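Local atomic coordinates of histone acetyltransferase, ELP3 family (Methanocaldococcus infernus, PDB entry 6IA8), a protein that catalyses formation of 5-(carboxymethyl)uridine at the wobble base, position 34, of tRNA, using acetyl-CoA and S-adenosyl-L-methionine. Residues S247-S252 and L491-I496; M472-A477 and L505-V510; V285-C290 and E317-A322. One frame throughout, in Å; residues are numbered along the deposited sequence.

Contact 1 of 3, residues S247-S252 and L491-I496; sequences SGLKVS and LVTSGI
Gly-248 and Thr-493, their CA atoms 6.0 Å apart, bring the turn before strand 250-255 of the radical SAM sheet up to the chain at the C-terminal side of strand 489-492 in the acetyltransferase domain. One direct bond joins them: Thr-493 OG1 donates to Gly-248 O at 2.6 Å. The hydroxyl comes from above the carbonyl plane, 45° out of it, with a C=O...donor angle of 114°, rather than along a lone pair. With OG1 set opposite its own carbonyl carbon (chi1 -51°), the threonine leaves CG2 to lie 4.3 Å from Leu-249 CD2. Gly-248, at positive phi, is the C-prime residue of the Schellman motif ending helix 234-245, and a CB on it would collide with the threonine hydroxyl. Beside this bond a water links Lys-250 NZ to Thr-493 O, donating to that oxygen at 2.9 Å; the ammonium also bonds to Arg-444 O on strand 440-448, close to Gln-445, a probable acetyl-CoA ligand. At Thr-493, a valine would probably leave Gly-248 O without this donor and set a methyl against a polar atom. With every touching residue buried, the two domains are joined here through polar backbone oxygens, each met by a hydroxyl or a water, and only a thin apolar margin.

Contact 2 of 3, residues M472-A477 and L505-V510; sequences MLMKEA and LGYKRV. With SO4 (sulfate ion), chain G.
Met-474, Leu-505 and Tyr-507 meet in the GNAT domain, two of them buried and Leu-505 partly exposed, where the helix behind the probable acetyl-CoA-binding loop packs against the turn leading to strand 508-510. No hydrogen bond crosses; the methionine does the touching. Its CG lies 4.0 Å from Leu-505 CD1, the two side chains running at about a right angle. Farther out, Met-474 CE sits 3.5 Å from Tyr-507 CZ and 3.3 Å from Tyr-507 OH, so the methyl rests by the phenol end of the ring, approaching it obliquely. Three successive bends near -70° (chi1 to chi3) curl the thioether chain and carry this methyl back to the tyrosine. The fold explains the meeting: helix 469-484 is the one that follows the QxxGxG loop of GNAT enzymes, and Tyr-469, Gly-470 and Arg-471 at its start are probable acetyl-CoA ligands. Leu-505 lies near Arg-471, and Met-474 near Leu-446, another probable ligand. Gly-506 closes helix 499-504 as the C-prime residue of a Schellman motif, Tyr-507 N reaching back to Tyr-502 O, and the chain then turns the phenol inward. There Tyr-507 OH is hydrogen-bonded to Glu-478 OE2, one turn farther along the methionine's own helix, which fixes where the ring ends. On the outer side of strand 508-510, a sulfate, probably from the crystallisation liquor, accepts from Arg-509 N through O1 at 2.9 Å (N-H...O 144°), with a weak second bond from the same N to O4; Arg-503 NE also holds it.

Contact 3 of 3, residues V285-C290 and E317-A322; sequences VKIYPC and EVISYA
Ile-287 and Ile-319 meet where a strand of the radical SAM barrel is covered by helix 312-325, part of the beta-alpha-beta crossover that carries the chain from strand 284-287 to its parallel neighbour 331-332. Their chains slide past each other in opposite directions, and the nearest atoms are Ile-287 CG2 and Ile-319 CG1, 3.9 Å apart. In Ile-287 the gamma methyl lies anti to the backbone N while CG1 stands beside that N (chi1 -58°), which frees the longer branch to run toward the next turn of the helix; there CD1 comes 4.5 Å from Ala-322 CB. The far end of Ile-319 serves a different partner: its CD1 lies 4.1 Å from Pro-289 CD, the two side chains at about a right angle. Every contact between the two segments here is apolar, and all four touching residues are buried. Outward of this shell, Phe-271 of helix 264-276 touches both Ile-287 and Ala-322, and Leu-353 of helix 353-364 packs on Pro-289. Just before Ile-287, Lys-286 NZ forms a salt bridge with Glu-214 OE2. The proline is flanked by its own neighbour too, Pro-289 CD standing 3.3 Å above one face of the Tyr-288 ring, offset toward the rim.

Overall arrangement
Contacts 1 and 3 are wholly buried, contact 1 nearest the centre of the chain, whereas contact 2 reaches toward the surface through the partly exposed Leu-505. Contact 1 alone crosses between the domains and is mainly polar, held by a hydroxyl and a water on backbone oxygens; contacts 2 and 3 are apolar helix packing inside the acetyltransferase and radical SAM parts. Contacts 1 and 2 share the acetyltransferase sheet and touch: Val-492 CG2 lies 3.6 Å from Tyr-507 CE2. Contacts 1 and 3 reach neighbouring strands of the other sheet, 250-255 and 284-287, contact 3 nested in the chain loop contact 1 closes. Contacts 2 and 3 stand about 36 Å apart between centres, either side of the chain's middle.

Contact 1 of 3, residues S247-S252 and L491-I496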
loop_
_atom_site.group_PDB
_atom_site.type_symbol
_atom_site.label_atom_id
_atom_site.label_comp_id
_atom_site.label_asym_id
_atom_site.label_seq_id
_atom_site.Cartn_x
_atom_site.Cartn_y
_atom_site.Cartn_z
ATOM N N SER A 247 1.682 7.164 -13.624
ATOM C CA SER A 247 0.251 7.418 -13.591
ATOM C C SER A 247 -0.214 7.875 -12.211
ATOM O O SER A 247 -1.418 7.968 -11.969
ATOM C CB SER A 247 -0.484 6.151 -14.024
ATOM O OG SER A 247 -0.042 5.731 -15.321
ATOM N N GLY A 248 0.712 8.160 -11.301
ATOM C CA GLY A 248 0.360 8.708 -10.001
ATOM C C GLY A 248 -0.073 7.697 -8.962
ATOM O O GLY A 248 -0.564 8.088 -7.897
ATOM N N LEU A 249 0.076 6.412 -9.226
ATOM C CA LEU A 249 -0.453 5.419 -8.306
ATOM C C LEU A 249 0.596 5.049 -7.258
ATOM O O LEU A 249 1.804 5.183 -7.478
ATOM C CB LEU A 249 -0.914 4.161 -9.059
ATOM C CG LEU A 249 -2.174 4.395 -9.874
ATOM C CD1 LEU A 249 -2.360 3.301 -10.957
ATOM C CD2 LEU A 249 -3.433 4.394 -8.984
ATOM N N LYS A 250 0.113 4.556 -6.114
ATOM C CA LYS A 250 0.980 3.942 -5.121
ATOM C C LYS A 250 1.306 2.518 -5.522
ATOM O O LYS A 250 0.445 1.777 -6.025
ATOM C CB LYS A 250 0.310 3.946 -3.751
ATOM C CG LYS A 250 0.090 5.438 -3.243
ATOM C CD LYS A 250 -0.881 5.510 -2.037
ATOM C CE LYS A 250 -2.314 5.741 -2.508
ATOM N NZ LYS A 250 -2.469 6.836 -3.506
ATOM N N VAL A 251 2.533 2.116 -5.217
ATOM C CA VAL A 251 3.062 0.841 -5.658
ATOM C C VAL A 251 3.517 0.063 -4.441
ATOM O O VAL A 251 4.389 0.513 -3.695
ATOM C CB VAL A 251 4.222 1.019 -6.642
ATOM C CG1 VAL A 251 4.809 -0.331 -7.033
ATOM C CG2 VAL A 251 3.774 1.809 -7.869
ATOM N N SER A 252 2.966 -1.117 -4.275
ATOM C CA SER A 252 3.361 -2.063 -3.245
ATOM C C SER A 252 3.892 -3.341 -3.881
ATOM O O SER A 252 3.377 -3.791 -4.910
ATOM C CB SER A 252 2.144 -2.401 -2.344
ATOM O OG SER A 252 2.466 -3.444 -1.456
ATOM N N LEU A 491 -1.475 17.313 -10.192
ATOM C CA LEU A 491 -2.570 16.351 -10.212
ATOM C C LEU A 491 -2.483 15.442 -8.998
ATOM O O LEU A 491 -1.429 14.857 -8.739
ATOM C CB LEU A 491 -2.523 15.498 -11.481
ATOM C CG LEU A 491 -2.797 16.178 -12.812
ATOM C CD1 LEU A 491 -2.596 15.151 -13.941
ATOM C CD2 LEU A 491 -4.169 16.768 -12.847
ATOM N N VAL A 492 -3.607 15.262 -8.303
ATOM C CA VAL A 492 -3.672 14.446 -7.100
ATOM C C VAL A 492 -4.381 13.143 -7.438
ATOM O O VAL A 492 -5.468 13.159 -8.032
ATOM C CB VAL A 492 -4.410 15.178 -5.970
ATOM C CG1 VAL A 492 -4.449 14.311 -4.738
ATOM C CG2 VAL A 492 -3.757 16.516 -5.709
ATOM N N THR A 493 -3.750 12.023 -7.091
ATOM C CA THR A 493 -4.425 10.727 -7.051
ATOM C C THR A 493 -5.261 10.695 -5.779
ATOM O O THR A 493 -4.722 10.696 -4.673
ATOM C CB THR A 493 -3.420 9.578 -7.075
ATOM O OG1 THR A 493 -2.503 9.784 -8.169
ATOM C CG2 THR A 493 -4.139 8.256 -7.243
ATOM N N SER A 494 -6.573 10.726 -5.930
ATOM C CA SER A 494 -7.487 10.866 -4.808
ATOM C C SER A 494 -8.399 9.657 -4.749
ATOM O O SER A 494 -8.936 9.241 -5.778
ATOM C CB SER A 494 -8.345 12.134 -4.964
ATOM O OG SER A 494 -9.375 12.222 -3.984
ATOM N N GLY A 495 -8.620 9.131 -3.550
ATOM C CA GLY A 495 -9.692 8.173 -3.374
ATOM C C GLY A 495 -11.035 8.805 -3.696
ATOM O O GLY A 495 -11.213 10.028 -3.610
ATOM N N ILE A 496 -11.985 7.956 -4.092
ATOM C CA ILE A 496 -13.323 8.443 -4.422
ATOM C C ILE A 496 -13.867 9.297 -3.282
ATOM O O ILE A 496 -14.405 10.388 -3.503
ATOM C CB ILE A 496 -14.252 7.259 -4.742
ATOM C CG1 ILE A 496 -13.729 6.517 -5.980
ATOM C CG2 ILE A 496 -15.678 7.737 -4.925
ATOM C CD1 ILE A 496 -14.231 5.068 -6.098
HETATM O O HOH W 1 -4.266 8.477 -2.899
#

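Contact 2 of 3, residues M472-A477 and L505-V510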
loop_
_atom_site.group_PDB
_atom_site.type_symbol
_atom_site.label_atom_id
_atom_site.label_comp_id
_atom_site.label_asym_id
_atom_site.label_seq_id
_atom_site.Cartn_x
_atom_site.Cartn_y
_atom_site.Cartn_z
ATOM N N MET A 472 -0.794 22.111 4.935
ATOM C CA MET A 472 0.571 22.625 4.853
ATOM C C MET A 472 1.432 21.767 3.921
ATOM O O MET A 472 2.258 22.293 3.167
ATOM C CB MET A 472 1.187 22.693 6.253
ATOM C CG MET A 472 0.656 23.815 7.114
ATOM S SD MET A 472 1.631 24.045 8.624
ATOM C CE MET A 472 0.990 22.727 9.657
ATOM N N LEU A 473 1.267 20.447 3.944
ATOM C CA LEU A 473 2.027 19.625 3.008
ATOM C C LEU A 473 1.619 19.914 1.565
ATOM O O LEU A 473 2.473 19.961 0.670
ATOM C CB LEU A 473 1.837 18.144 3.335
ATOM C CG LEU A 473 2.529 17.627 4.602
ATOM C CD1 LEU A 473 2.076 16.236 4.967
ATOM C CD2 LEU A 473 4.051 17.666 4.398
ATOM N N MET A 474 0.320 20.101 1.313
ATOM C CA MET A 474 -0.122 20.423 -0.043
ATOM C C MET A 474 0.441 21.762 -0.497
ATOM O O MET A 474 0.894 21.899 -1.644
ATOM C CB MET A 474 -1.648 20.435 -0.118
ATOM C CG MET A 474 -2.265 19.046 0.062
ATOM S SD MET A 474 -1.902 17.947 -1.370
ATOM C CE MET A 474 -2.882 18.815 -2.598
ATOM N N LYS A 475 0.430 22.764 0.389
ATOM C CA LYS A 475 0.972 24.062 0.010
ATOM C C LYS A 475 2.450 23.926 -0.349
ATOM O O LYS A 475 2.938 24.525 -1.321
ATOM C CB LYS A 475 0.765 25.069 1.148
ATOM C CG LYS A 475 0.969 26.520 0.722
ATOM N N GLU A 476 3.194 23.160 0.447
ATOM C CA GLU A 476 4.621 22.997 0.171
ATOM C C GLU A 476 4.836 22.214 -1.117
ATOM O O GLU A 476 5.727 22.526 -1.916
ATOM C CB GLU A 476 5.311 22.291 1.329
ATOM C CG GLU A 476 6.798 22.065 1.125
ATOM C CD GLU A 476 7.617 23.325 1.232
ATOM O OE1 GLU A 476 8.817 23.258 0.945
ATOM O OE2 GLU A 476 7.064 24.386 1.591
ATOM N N ALA A 477 3.982 21.233 -1.376
ATOM C CA ALA A 477 4.090 20.501 -2.636
ATOM C C ALA A 477 3.850 21.420 -3.832
ATOM O O ALA A 477 4.567 21.354 -4.848
ATOM C CB ALA A 477 3.099 19.331 -2.655
ATOM N N LEU A 505 -9.568 22.547 -1.231
ATOM C CA LEU A 505 -8.273 23.175 -1.458
ATOM C C LEU A 505 -8.129 23.759 -2.861
ATOM O O LEU A 505 -7.007 24.070 -3.276
ATOM C CB LEU A 505 -7.151 22.159 -1.202
ATOM C CG LEU A 505 -7.153 21.477 0.166
ATOM C CD1 LEU A 505 -5.904 20.671 0.350
ATOM C CD2 LEU A 505 -7.296 22.510 1.278
ATOM N N GLY A 506 -9.226 23.910 -3.597
ATOM C CA GLY A 506 -9.188 24.536 -4.904
ATOM C C GLY A 506 -8.965 23.601 -6.075
ATOM O O GLY A 506 -8.777 24.076 -7.200
ATOM N N TYR A 507 -8.962 22.297 -5.856
ATOM C CA TYR A 507 -8.765 21.346 -6.935
ATOM C C TYR A 507 -10.098 21.013 -7.591
ATOM O O TYR A 507 -11.163 21.116 -6.977
ATOM C CB TYR A 507 -8.100 20.071 -6.404
ATOM C CG TYR A 507 -6.635 20.255 -6.051
ATOM C CD1 TYR A 507 -6.263 20.939 -4.909
ATOM C CD2 TYR A 507 -5.625 19.754 -6.870
ATOM C CE1 TYR A 507 -4.902 21.137 -4.586
ATOM C CE2 TYR A 507 -4.294 19.926 -6.559
ATOM C CZ TYR A 507 -3.934 20.644 -5.429
ATOM O OH TYR A 507 -2.605 20.851 -5.137
ATOM N N LYS A 508 -10.021 20.591 -8.845
ATOM C CA LYS A 508 -11.178 20.166 -9.612
ATOM C C LYS A 508 -10.863 18.848 -10.309
ATOM O O LYS A 508 -9.699 18.509 -10.538
ATOM C CB LYS A 508 -11.568 21.212 -10.667
ATOM C CG LYS A 508 -11.955 22.574 -10.113
ATOM N N ARG A 509 -11.916 18.126 -10.698
ATOM C CA ARG A 509 -11.718 16.878 -11.425
ATOM C C ARG A 509 -11.038 17.154 -12.758
ATOM O O ARG A 509 -11.475 18.001 -13.533
ATOM C CB ARG A 509 -13.046 16.158 -11.663
ATOM C CG ARG A 509 -13.547 15.340 -10.492
ATOM C CD ARG A 509 -12.650 14.156 -10.185
ATOM N NE ARG A 509 -12.726 13.081 -11.173
ATOM C CZ ARG A 509 -13.761 12.257 -11.312
ATOM N NH1 ARG A 509 -14.831 12.394 -10.544
ATOM N NH2 ARG A 509 -13.729 11.300 -12.228
ATOM N N VAL A 510 -9.951 16.447 -13.018
ATOM C CA VAL A 510 -9.253 16.468 -14.306
ATOM C C VAL A 510 -9.118 15.001 -14.702
ATOM O O VAL A 510 -8.209 14.308 -14.226
ATOM C CB VAL A 510 -7.880 17.144 -14.221
ATOM C CG1 VAL A 510 -7.192 17.107 -15.580
ATOM C CG2 VAL A 510 -8.023 18.570 -13.730
HETATM S S SO4 G . -15.313 19.236 -9.789
HETATM O O1 SO4 G . -14.246 18.538 -9.080
HETATM O O2 SO4 G . -15.564 20.510 -9.124
HETATM O O3 SO4 G . -16.519 18.417 -9.771
HETATM O O4 SO4 G . -14.922 19.481 -11.171
#

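Contact 3 of 3, residues V285-C290 and E317-A322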
loop_
_atom_site.group_PDB
_atom_site.type_symbol
_atom_site.label_atom_id
_atom_site.label_comp_id
_atom_site.label_asym_id
_atom_site.label_seq_id
_atom_site.Cartn_x
_atom_site.Cartn_y
_atom_site.Cartn_z
ATOM N N VAL A 285 5.948 -2.490 0.984
ATOM C CA VAL A 285 6.284 -3.888 0.745
ATOM C C VAL A 285 5.514 -4.746 1.730
ATOM O O VAL A 285 5.292 -4.338 2.870
ATOM C CB VAL A 285 7.796 -4.160 0.871
ATOM C CG1 VAL A 285 8.589 -3.425 -0.239
ATOM C CG2 VAL A 285 8.286 -3.778 2.262
ATOM N N LYS A 286 5.114 -5.936 1.282
ATOM C CA LYS A 286 4.443 -6.948 2.093
ATOM C C LYS A 286 5.337 -8.179 2.054
ATOM O O LYS A 286 5.615 -8.701 0.966
ATOM C CB LYS A 286 3.055 -7.245 1.529
ATOM C CG LYS A 286 2.247 -8.272 2.341
ATOM C CD LYS A 286 0.966 -8.689 1.601
ATOM C CE LYS A 286 -0.276 -7.992 2.126
ATOM N NZ LYS A 286 -0.459 -6.621 1.582
ATOM N N ILE A 287 5.891 -8.557 3.210
ATOM C CA ILE A 287 6.949 -9.562 3.278
ATOM C C ILE A 287 6.454 -10.755 4.080
ATOM O O ILE A 287 5.950 -10.593 5.194
ATOM C CB ILE A 287 8.229 -9.005 3.921
ATOM C CG1 ILE A 287 8.741 -7.790 3.151
ATOM C CG2 ILE A 287 9.327 -10.104 3.976
ATOM C CD1 ILE A 287 9.751 -6.990 3.962
ATOM N N TYR A 288 6.628 -11.959 3.538
ATOM C CA TYR A 288 6.396 -13.143 4.372
ATOM C C TYR A 288 7.180 -14.302 3.785
ATOM O O TYR A 288 7.181 -14.456 2.559
ATOM C CB TYR A 288 4.915 -13.530 4.482
ATOM C CG TYR A 288 4.634 -14.327 5.751
ATOM C CD1 TYR A 288 4.387 -13.676 6.950
ATOM C CD2 TYR A 288 4.663 -15.729 5.762
ATOM C CE1 TYR A 288 4.159 -14.369 8.107
ATOM C CE2 TYR A 288 4.410 -16.443 6.942
ATOM C CZ TYR A 288 4.173 -15.743 8.102
ATOM O OH TYR A 288 3.943 -16.398 9.284
ATOM N N PRO A 289 7.840 -15.130 4.595
ATOM C CA PRO A 289 8.659 -16.210 4.025
ATOM C C PRO A 289 7.822 -17.178 3.207
ATOM O O PRO A 289 6.640 -17.371 3.468
ATOM C CB PRO A 289 9.260 -16.899 5.253
ATOM C CG PRO A 289 8.394 -16.472 6.410
ATOM C CD PRO A 289 7.920 -15.080 6.062
ATOM N N CYS A 290 8.451 -17.754 2.186
ATOM C CA CYS A 290 7.808 -18.730 1.319
ATOM C C CYS A 290 7.437 -19.960 2.132
ATOM O O CYS A 290 8.234 -20.443 2.941
ATOM C CB CYS A 290 8.770 -19.087 0.184
ATOM S SG CYS A 290 8.058 -20.119 -1.074
ATOM N N GLU A 317 16.105 -13.517 10.600
ATOM C CA GLU A 317 17.345 -12.877 10.183
ATOM C C GLU A 317 17.118 -12.021 8.949
ATOM O O GLU A 317 17.562 -10.874 8.891
ATOM C CB GLU A 317 18.419 -13.931 9.911
ATOM C CG GLU A 317 18.892 -14.656 11.153
ATOM C CD GLU A 317 19.885 -15.755 10.841
ATOM O OE1 GLU A 317 20.271 -15.885 9.662
ATOM O OE2 GLU A 317 20.270 -16.491 11.775
ATOM N N VAL A 318 16.433 -12.562 7.937
ATOM C CA VAL A 318 16.233 -11.819 6.692
ATOM C C VAL A 318 15.312 -10.616 6.912
ATOM O O VAL A 318 15.583 -9.503 6.440
ATOM C CB VAL A 318 15.683 -12.755 5.602
ATOM C CG1 VAL A 318 15.343 -11.971 4.348
ATOM C CG2 VAL A 318 16.718 -13.831 5.291
ATOM N N ILE A 319 14.201 -10.817 7.614
ATOM C CA ILE A 319 13.241 -9.725 7.744
ATOM C C ILE A 319 13.812 -8.635 8.636
ATOM O O ILE A 319 13.583 -7.439 8.410
ATOM C CB ILE A 319 11.891 -10.252 8.264
ATOM C CG1 ILE A 319 11.248 -11.185 7.211
ATOM C CG2 ILE A 319 10.957 -9.089 8.561
ATOM C CD1 ILE A 319 10.016 -11.913 7.716
ATOM N N SER A 320 14.573 -9.027 9.657
ATOM C CA SER A 320 15.213 -8.033 10.520
ATOM C C SER A 320 16.210 -7.179 9.739
ATOM O O SER A 320 16.233 -5.941 9.859
ATOM C CB SER A 320 15.907 -8.737 11.683
ATOM O OG SER A 320 14.955 -9.275 12.595
ATOM N N TYR A 321 17.008 -7.818 8.887
ATOM C CA TYR A 321 17.870 -7.058 7.992
ATOM C C TYR A 321 17.050 -6.107 7.130
ATOM O O TYR A 321 17.359 -4.915 7.027
ATOM C CB TYR A 321 18.696 -8.003 7.107
ATOM C CG TYR A 321 19.511 -7.246 6.085
ATOM C CD1 TYR A 321 20.705 -6.619 6.443
ATOM C CD2 TYR A 321 19.047 -7.084 4.789
ATOM C CE1 TYR A 321 21.438 -5.890 5.520
ATOM C CE2 TYR A 321 19.762 -6.352 3.868
ATOM C CZ TYR A 321 20.949 -5.757 4.231
ATOM O OH TYR A 321 21.632 -5.025 3.289
ATOM N N ALA A 322 16.030 -6.629 6.454
ATOM C CA ALA A 322 15.238 -5.795 5.563
ATOM C C ALA A 322 14.699 -4.569 6.285
ATOM O O ALA A 322 14.797 -3.452 5.769
ATOM C CB ALA A 322 14.089 -6.596 4.958
#